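PDB 1UV4: extracellular endo-alpha-(1->5)-L-arabinanase 1 from Bacillus subtilis, which cleaves internal alpha-(1->5)-L-arabinofuranosyl linkages in linear arabinan and branched sugar beet arabinan, helping to break down the plant cell wall. Local coordinates for residues Ser90-Ile101 with Ser123-Pro134; Ala175-Ala186 with Leu198-Cys206. All coordinates share one frame; numbering follows the deposited sequence.

Interaction 1: Ser90-Ile101 with Ser123-Pro134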
# COMPACT_ATOMS: atom_id res chain seq x y z
N SER A 90 -8.13 -3.38 3.17
CA SER A 90 -8.00 -4.83 3.31
C SER A 90 -8.78 -5.31 4.54
O SER A 90 -8.73 -4.69 5.62
CB SER A 90 -6.54 -5.28 3.52
OG SER A 90 -5.66 -4.56 2.70
N VAL A 91 -9.52 -6.42 4.37
CA VAL A 91 -10.19 -7.10 5.46
C VAL A 91 -9.53 -8.48 5.60
O VAL A 91 -9.52 -9.22 4.65
CB VAL A 91 -11.68 -7.29 5.10
CG1 VAL A 91 -12.39 -8.04 6.19
CG2 VAL A 91 -12.34 -5.96 4.79
N SER A 92 -8.97 -8.81 6.75
CA SER A 92 -8.22 -10.07 6.84
C SER A 92 -8.04 -10.43 8.29
O SER A 92 -8.63 -9.84 9.19
CB SER A 92 -6.89 -9.84 6.13
OG SER A 92 -6.12 -11.02 6.02
N SER A 93 -7.28 -11.51 8.53
CA SER A 93 -6.83 -11.89 9.88
C SER A 93 -5.35 -12.25 9.80
O SER A 93 -4.88 -12.72 8.77
CB SER A 93 -7.64 -13.03 10.46
OG SER A 93 -7.56 -14.19 9.69
N PHE A 94 -4.63 -11.91 10.84
CA PHE A 94 -3.17 -12.05 10.85
C PHE A 94 -2.68 -13.42 10.36
O PHE A 94 -3.05 -14.45 10.95
CB PHE A 94 -2.63 -11.78 12.24
CG PHE A 94 -2.98 -10.41 12.81
CD1 PHE A 94 -2.76 -9.24 12.09
CD2 PHE A 94 -3.52 -10.30 14.09
CE1 PHE A 94 -3.09 -8.01 12.62
CE2 PHE A 94 -3.87 -9.05 14.62
CZ PHE A 94 -3.65 -7.92 13.87
N GLY A 95 -1.85 -13.39 9.32
CA GLY A 95 -1.25 -14.61 8.80
C GLY A 95 -2.05 -15.35 7.74
O GLY A 95 -1.55 -16.27 7.14
N SER A 96 -3.30 -14.98 7.52
CA SER A 96 -4.20 -15.77 6.69
C SER A 96 -4.25 -15.27 5.26
O SER A 96 -4.22 -14.06 5.01
CB SER A 96 -5.61 -15.68 7.28
OG SER A 96 -6.52 -16.49 6.53
N ASN A 97 -4.42 -16.16 4.29
CA ASN A 97 -4.79 -15.65 2.95
C ASN A 97 -6.25 -15.77 2.61
O ASN A 97 -6.63 -15.64 1.44
CB ASN A 97 -3.91 -16.19 1.81
CG ASN A 97 -4.21 -17.60 1.44
OD1 ASN A 97 -4.72 -18.40 2.24
ND2 ASN A 97 -3.88 -17.95 0.19
N THR A 98 -7.09 -15.91 3.64
CA THR A 98 -8.51 -15.67 3.47
C THR A 98 -8.76 -14.20 3.81
O THR A 98 -8.79 -13.81 4.98
CB THR A 98 -9.29 -16.61 4.34
OG1 THR A 98 -9.00 -17.96 3.96
CG2 THR A 98 -10.78 -16.44 4.09
N SER A 99 -8.93 -13.41 2.76
CA SER A 99 -8.90 -11.96 2.82
C SER A 99 -9.73 -11.34 1.73
O SER A 99 -10.09 -11.98 0.76
CB SER A 99 -7.46 -11.45 2.67
OG SER A 99 -6.55 -12.03 3.56
N ALA A 100 -10.04 -10.05 1.88
CA ALA A 100 -10.76 -9.34 0.82
C ALA A 100 -10.31 -7.91 0.76
O ALA A 100 -9.95 -7.31 1.77
CB ALA A 100 -12.25 -9.38 1.05
N ILE A 101 -10.33 -7.36 -0.43
CA ILE A 101 -10.14 -5.92 -0.62
C ILE A 101 -11.51 -5.34 -0.91
O ILE A 101 -12.23 -5.82 -1.78
CB ILE A 101 -9.12 -5.60 -1.78
CG1 ILE A 101 -7.72 -6.00 -1.38
CG2 ILE A 101 -9.19 -4.13 -2.21
CD1 ILE A 101 -6.77 -6.21 -2.53
N SER A 123 -9.47 -13.48 -1.67
CA SER A 123 -8.65 -14.67 -1.73
C SER A 123 -9.11 -15.69 -0.67
O SER A 123 -9.70 -15.31 0.34
CB SER A 123 -7.17 -14.35 -1.49
OG SER A 123 -6.97 -13.67 -0.26
N THR A 124 -8.88 -16.99 -0.92
CA THR A 124 -9.10 -18.04 0.05
C THR A 124 -7.88 -18.91 0.12
O THR A 124 -6.92 -18.69 -0.60
CB THR A 124 -10.31 -18.96 -0.35
OG1 THR A 124 -9.99 -19.74 -1.53
CG2 THR A 124 -11.59 -18.15 -0.67
N SER A 125 -7.92 -19.92 0.99
CA SER A 125 -6.81 -20.83 1.17
C SER A 125 -6.50 -21.55 -0.11
O SER A 125 -5.42 -22.12 -0.26
CB SER A 125 -7.10 -21.79 2.32
OG SER A 125 -8.23 -22.63 2.01
N SER A 126 -7.46 -21.57 -1.02
CA SER A 126 -7.27 -22.21 -2.32
C SER A 126 -6.50 -21.37 -3.34
O SER A 126 -6.06 -21.92 -4.37
CB SER A 126 -8.62 -22.58 -2.90
OG SER A 126 -9.17 -23.60 -2.04
N ASN A 127 -6.29 -20.10 -3.04
CA ASN A 127 -5.51 -19.23 -3.91
C ASN A 127 -4.05 -19.23 -3.50
O ASN A 127 -3.70 -19.46 -2.33
CB ASN A 127 -6.03 -17.80 -3.87
CG ASN A 127 -7.44 -17.68 -4.41
OD1 ASN A 127 -8.39 -17.40 -3.65
ND2 ASN A 127 -7.63 -17.95 -5.69
N ASN A 128 -3.19 -19.01 -4.48
CA ASN A 128 -1.75 -18.85 -4.28
C ASN A 128 -1.34 -17.36 -4.06
O ASN A 128 -0.25 -16.94 -4.42
CB ASN A 128 -0.96 -19.48 -5.48
CG ASN A 128 -1.08 -18.65 -6.83
OD1 ASN A 128 -1.92 -17.73 -6.98
ND2 ASN A 128 -0.21 -18.97 -7.80
N TYR A 129 -2.25 -16.55 -3.52
CA TYR A 129 -2.00 -15.12 -3.24
C TYR A 129 -2.92 -14.67 -2.11
O TYR A 129 -3.82 -15.39 -1.70
CB TYR A 129 -2.24 -14.25 -4.47
CG TYR A 129 -3.61 -14.36 -5.11
CD1 TYR A 129 -4.73 -13.68 -4.62
CD2 TYR A 129 -3.77 -15.17 -6.22
CE1 TYR A 129 -5.98 -13.80 -5.27
CE2 TYR A 129 -4.95 -15.32 -6.84
CZ TYR A 129 -6.06 -14.65 -6.37
OH TYR A 129 -7.24 -14.79 -7.08
N ASN A 130 -2.66 -13.47 -1.63
CA ASN A 130 -3.41 -12.88 -0.51
C ASN A 130 -3.94 -11.53 -0.96
O ASN A 130 -3.19 -10.64 -1.35
CB ASN A 130 -2.50 -12.71 0.70
CG ASN A 130 -3.26 -12.32 1.95
OD1 ASN A 130 -4.48 -12.39 2.01
ND2 ASN A 130 -2.50 -12.00 3.03
N ALA A 131 -5.27 -11.39 -0.90
CA ALA A 131 -5.93 -10.15 -1.32
C ALA A 131 -5.93 -9.09 -0.22
O ALA A 131 -6.96 -8.79 0.39
CB ALA A 131 -7.39 -10.42 -1.76
N ILE A 132 -4.74 -8.56 -0.02
CA ILE A 132 -4.51 -7.41 0.83
C ILE A 132 -3.53 -6.44 0.16
O ILE A 132 -2.91 -6.72 -0.86
CB ILE A 132 -4.01 -7.82 2.24
CG1 ILE A 132 -2.57 -8.32 2.22
CG2 ILE A 132 -4.92 -8.85 2.88
CD1 ILE A 132 -1.95 -8.52 3.55
N ASP A 133 -3.40 -5.29 0.78
CA ASP A 133 -2.42 -4.28 0.40
C ASP A 133 -2.68 -3.67 -0.99
O ASP A 133 -1.79 -3.65 -1.85
CB ASP A 133 -0.97 -4.74 0.48
CG ASP A 133 -0.55 -5.16 1.84
OD1 ASP A 133 -1.26 -4.97 2.87
OD2 ASP A 133 0.57 -5.73 1.98
N PRO A 134 -3.90 -3.15 -1.21
CA PRO A 134 -4.23 -2.58 -2.53
C PRO A 134 -3.47 -1.33 -2.90
O PRO A 134 -3.12 -0.54 -2.03
CB PRO A 134 -5.70 -2.21 -2.39
CG PRO A 134 -5.92 -2.04 -0.88
CD PRO A 134 -5.02 -3.02 -0.25
O HOH W 1 -3.47 -11.71 5.84
O HOH W 2 -10.31 -20.10 2.92
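The amide of N97 reaches into the turn T124-N127 and the residues after it. CG sits between the backbone N and the carbonyl carbon (chi1 75°), which carries ND2 to two carbonyls. ND2 donates to Y129 O at 3.2 Å, from above that carbonyl plane, and weakly to N127 O. The backbone of N97 is gripped too: S123 OG donates to N97 O at 2.6 Å. The same S123 OG accepts from A131 N. S99 and S123 form an antiparallel hydrogen-bonded pair. It joins the third strand to the outermost strand of a four-stranded blade of the five-bladed beta-propeller of family 43, where the chain leaves for the next blade. S99 OG donates to N130 OD1 at 2.6 Å, in the carbonyl plane and on a lone pair. N130 ND2 donates a hydrogen bond to a water, which in turn donates to S96 O. Further in, D133 N donates to S90 OG at 3.1 Å, nearly straight at 162°; S90 OG is also bonded to W74 O. This holds the backbone of D133, which is inferred to tune and orient the catalytic acid. I101 CG2 packs on P134 CB at 4.0 Å.

Interaction 2: Ala175-Ala186 with Leu198-Cys206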
# COMPACT_ATOMS: atom_id res chain seq x y z
N ALA A 175 5.46 -9.38 -9.19
CA ALA A 175 6.64 -9.54 -8.33
C ALA A 175 6.45 -10.73 -7.43
O ALA A 175 5.34 -11.01 -7.00
CB ALA A 175 6.99 -8.27 -7.48
N ALA A 176 7.54 -11.45 -7.20
CA ALA A 176 7.50 -12.65 -6.34
C ALA A 176 8.87 -12.85 -5.71
O ALA A 176 9.89 -12.39 -6.22
CB ALA A 176 7.14 -13.85 -7.20
N ARG A 177 8.93 -13.61 -4.61
CA ARG A 177 10.19 -14.05 -4.03
C ARG A 177 10.15 -15.55 -3.81
O ARG A 177 10.09 -16.02 -2.69
CB ARG A 177 10.52 -13.34 -2.74
CG ARG A 177 10.63 -11.81 -2.87
CD ARG A 177 11.04 -11.19 -1.58
NE ARG A 177 12.45 -11.34 -1.30
CZ ARG A 177 13.00 -11.17 -0.11
NH1 ARG A 177 12.24 -10.88 0.95
NH2 ARG A 177 14.31 -11.29 0.03
N PRO A 178 10.24 -16.30 -4.91
CA PRO A 178 10.05 -17.77 -4.87
C PRO A 178 11.05 -18.48 -3.98
O PRO A 178 10.68 -19.56 -3.43
CB PRO A 178 10.21 -18.19 -6.33
CG PRO A 178 10.88 -17.04 -7.00
CD PRO A 178 10.49 -15.83 -6.29
N ASN A 179 12.25 -17.91 -3.81
CA ASN A 179 13.30 -18.54 -3.00
C ASN A 179 13.52 -17.88 -1.65
O ASN A 179 14.41 -18.28 -0.89
CB ASN A 179 14.59 -18.70 -3.84
CG ASN A 179 14.41 -19.71 -4.97
OD1 ASN A 179 14.50 -19.37 -6.13
ND2 ASN A 179 14.14 -20.98 -4.61
N ASN A 180 12.66 -16.93 -1.28
CA ASN A 180 12.73 -16.31 0.04
C ASN A 180 11.33 -16.27 0.67
O ASN A 180 10.91 -15.26 1.24
CB ASN A 180 13.31 -14.88 -0.04
CG ASN A 180 14.80 -14.83 -0.27
OD1 ASN A 180 15.60 -14.83 0.68
ND2 ASN A 180 15.20 -14.78 -1.53
N GLY A 181 10.61 -17.37 0.51
CA GLY A 181 9.36 -17.59 1.18
C GLY A 181 8.21 -16.72 0.77
O GLY A 181 7.19 -16.65 1.48
N GLY A 182 8.32 -16.06 -0.39
CA GLY A 182 7.32 -15.11 -0.83
C GLY A 182 7.25 -13.89 0.04
O GLY A 182 6.25 -13.20 0.06
N ALA A 183 8.35 -13.53 0.70
CA ALA A 183 8.31 -12.48 1.69
C ALA A 183 8.39 -11.09 1.07
O ALA A 183 9.41 -10.38 1.17
CB ALA A 183 9.38 -12.70 2.74
N LEU A 184 7.32 -10.71 0.41
CA LEU A 184 7.15 -9.36 -0.10
C LEU A 184 5.67 -8.97 -0.06
O LEU A 184 4.80 -9.84 0.01
CB LEU A 184 7.71 -9.21 -1.51
CG LEU A 184 6.85 -9.71 -2.68
CD1 LEU A 184 7.51 -9.32 -4.00
CD2 LEU A 184 6.65 -11.15 -2.59
N GLU A 185 5.42 -7.66 -0.03
CA GLU A 185 4.08 -7.11 0.15
C GLU A 185 4.01 -5.68 -0.31
O GLU A 185 5.00 -5.08 -0.67
CB GLU A 185 3.68 -7.19 1.64
CG GLU A 185 4.52 -6.29 2.55
CD GLU A 185 3.95 -6.04 3.95
OE1 GLU A 185 4.09 -6.93 4.80
OE2 GLU A 185 3.40 -4.93 4.27
N ALA A 186 2.81 -5.14 -0.28
CA ALA A 186 2.64 -3.67 -0.23
C ALA A 186 3.17 -3.00 -1.48
O ALA A 186 3.97 -2.11 -1.43
CB ALA A 186 3.29 -3.10 1.02
N LEU A 198 7.60 -0.18 -10.12
CA LEU A 198 7.00 -0.94 -9.02
C LEU A 198 7.94 -0.90 -7.82
O LEU A 198 9.11 -1.25 -7.94
CB LEU A 198 6.77 -2.36 -9.42
CG LEU A 198 6.23 -3.28 -8.32
CD1 LEU A 198 4.84 -2.90 -7.86
CD2 LEU A 198 6.22 -4.72 -8.84
N MET A 199 7.47 -0.45 -6.67
CA MET A 199 8.15 -0.63 -5.41
C MET A 199 7.38 -1.63 -4.57
O MET A 199 6.15 -1.65 -4.59
CB MET A 199 8.25 0.66 -4.63
CG MET A 199 8.90 1.76 -5.32
SD MET A 199 9.10 3.18 -4.17
CE MET A 199 9.97 4.32 -5.19
N VAL A 200 8.10 -2.49 -3.85
CA VAL A 200 7.49 -3.43 -2.92
C VAL A 200 8.27 -3.36 -1.60
O VAL A 200 9.38 -2.85 -1.54
CB VAL A 200 7.49 -4.88 -3.46
CG1 VAL A 200 6.77 -4.96 -4.75
CG2 VAL A 200 8.90 -5.41 -3.61
N SER A 201 7.62 -3.77 -0.52
CA SER A 201 8.32 -4.04 0.73
C SER A 201 8.79 -5.50 0.73
O SER A 201 7.98 -6.39 0.51
CB SER A 201 7.37 -3.78 1.89
OG SER A 201 6.99 -2.42 1.93
N PHE A 202 10.08 -5.73 0.93
CA PHE A 202 10.60 -7.05 1.24
C PHE A 202 10.43 -7.20 2.76
O PHE A 202 10.78 -6.27 3.50
CB PHE A 202 12.09 -7.17 0.88
CG PHE A 202 12.39 -7.44 -0.57
CD1 PHE A 202 11.40 -7.53 -1.53
CD2 PHE A 202 13.71 -7.56 -0.97
CE1 PHE A 202 11.70 -7.73 -2.88
CE2 PHE A 202 14.03 -7.81 -2.29
CZ PHE A 202 13.01 -7.91 -3.25
N ASP A 203 9.94 -8.33 3.21
CA ASP A 203 9.67 -8.58 4.63
C ASP A 203 10.66 -9.61 5.12
O ASP A 203 11.31 -10.28 4.34
CB ASP A 203 8.27 -9.19 4.82
CG ASP A 203 7.13 -8.22 4.56
OD1 ASP A 203 7.36 -7.00 4.40
OD2 ASP A 203 5.94 -8.63 4.47
N LYS A 204 10.76 -9.74 6.42
CA LYS A 204 11.47 -10.87 7.00
C LYS A 204 10.65 -12.13 6.81
O LYS A 204 9.47 -12.17 7.15
CB LYS A 204 11.77 -10.60 8.47
CG LYS A 204 12.94 -9.63 8.64
CD LYS A 204 12.54 -8.33 9.37
CE LYS A 204 13.56 -7.97 10.48
NZ LYS A 204 13.05 -6.90 11.40
N CYS A 205 11.28 -13.16 6.26
CA CYS A 205 10.56 -14.39 5.89
C CYS A 205 10.47 -15.37 7.03
O CYS A 205 9.59 -16.24 7.07
CB CYS A 205 11.31 -15.09 4.76
SG CYS A 205 12.96 -15.63 5.23
N CYS A 206 11.43 -15.28 7.94
CA CYS A 206 11.83 -16.45 8.70
C CYS A 206 11.91 -16.29 10.21
O CYS A 206 12.37 -17.22 10.91
CB CYS A 206 13.15 -16.96 8.14
SG CYS A 206 12.98 -17.31 6.37
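E185 and D203 bring their carboxylates together, with E185 OE1 2.5 Å from D203 OD2. The two groups cross at about a right angle, their planes 77° apart. E185 is the inferred proton donor of the enzyme. It lies on the first strand of a beta hairpin, 184-192 with 195-203, in one blade of the five-bladed propeller. E185 CG stands between the backbone N and the carbonyl carbon, and from there the extended chain takes OE1 to D203 OD2. The second carboxylate, D203, also touches F151, a probable substrate-binding residue. D133 touches E185 as well.

The backbone positions both acids. E185 and S201 form an antiparallel hydrogen-bonded pair: E185 N donates to S201 O, and S201 N to E185 O, each at 2.9 Å. S201 OG is held by Q256 and G255. L184 and F202 are an antiparallel non-hydrogen-bonded pair, and their side chains lie on the face away from E185 and S201. One step on, D203 N donates to A183 O in a nearly straight bond (175°).

R177 gives the next shell. Its guanidinium lies flat on the F202 ring, centres 4.0 Å apart and planes at 3°, in a cation-pi stack. R177 CD sits over the same face as a CH-pi contact. The bend at chi3 lets CD and the guanidinium share that face. N180 CB packs on the opposite face of the guanidinium. A183 CB meets CB of C205, which is disulfide-bonded to its neighbour C206, at 3.7 Å. A183 O takes a second bond from R177 NH1 at 2.9 Å, and this donor and D203 N reach it from opposite faces of its plane.

Overall arrangement
From the N terminus, interaction 1 comes first. Its segment 90-101 spans the turn between strands 84-91 and 99-106 and the adjoining strand ends. The passage from strand 115-123 to strand 135-138 supplies the other segment, 123-134. The contact closes a loop that holds the rest of strand 99-106 and strand 115-123, and ties one propeller blade to the lead-in of the next. Interaction 2 opens only after interaction 1 has closed, so the two are in series and neither nest nor cross. It joins the approach to strand 184-192 with strand 195-203, closing a hairpin in a later blade. The centres of the two contacts lie about 15 Å apart. They meet at the active site, where D133 OD2 lies 3.5 Å from E185 CB.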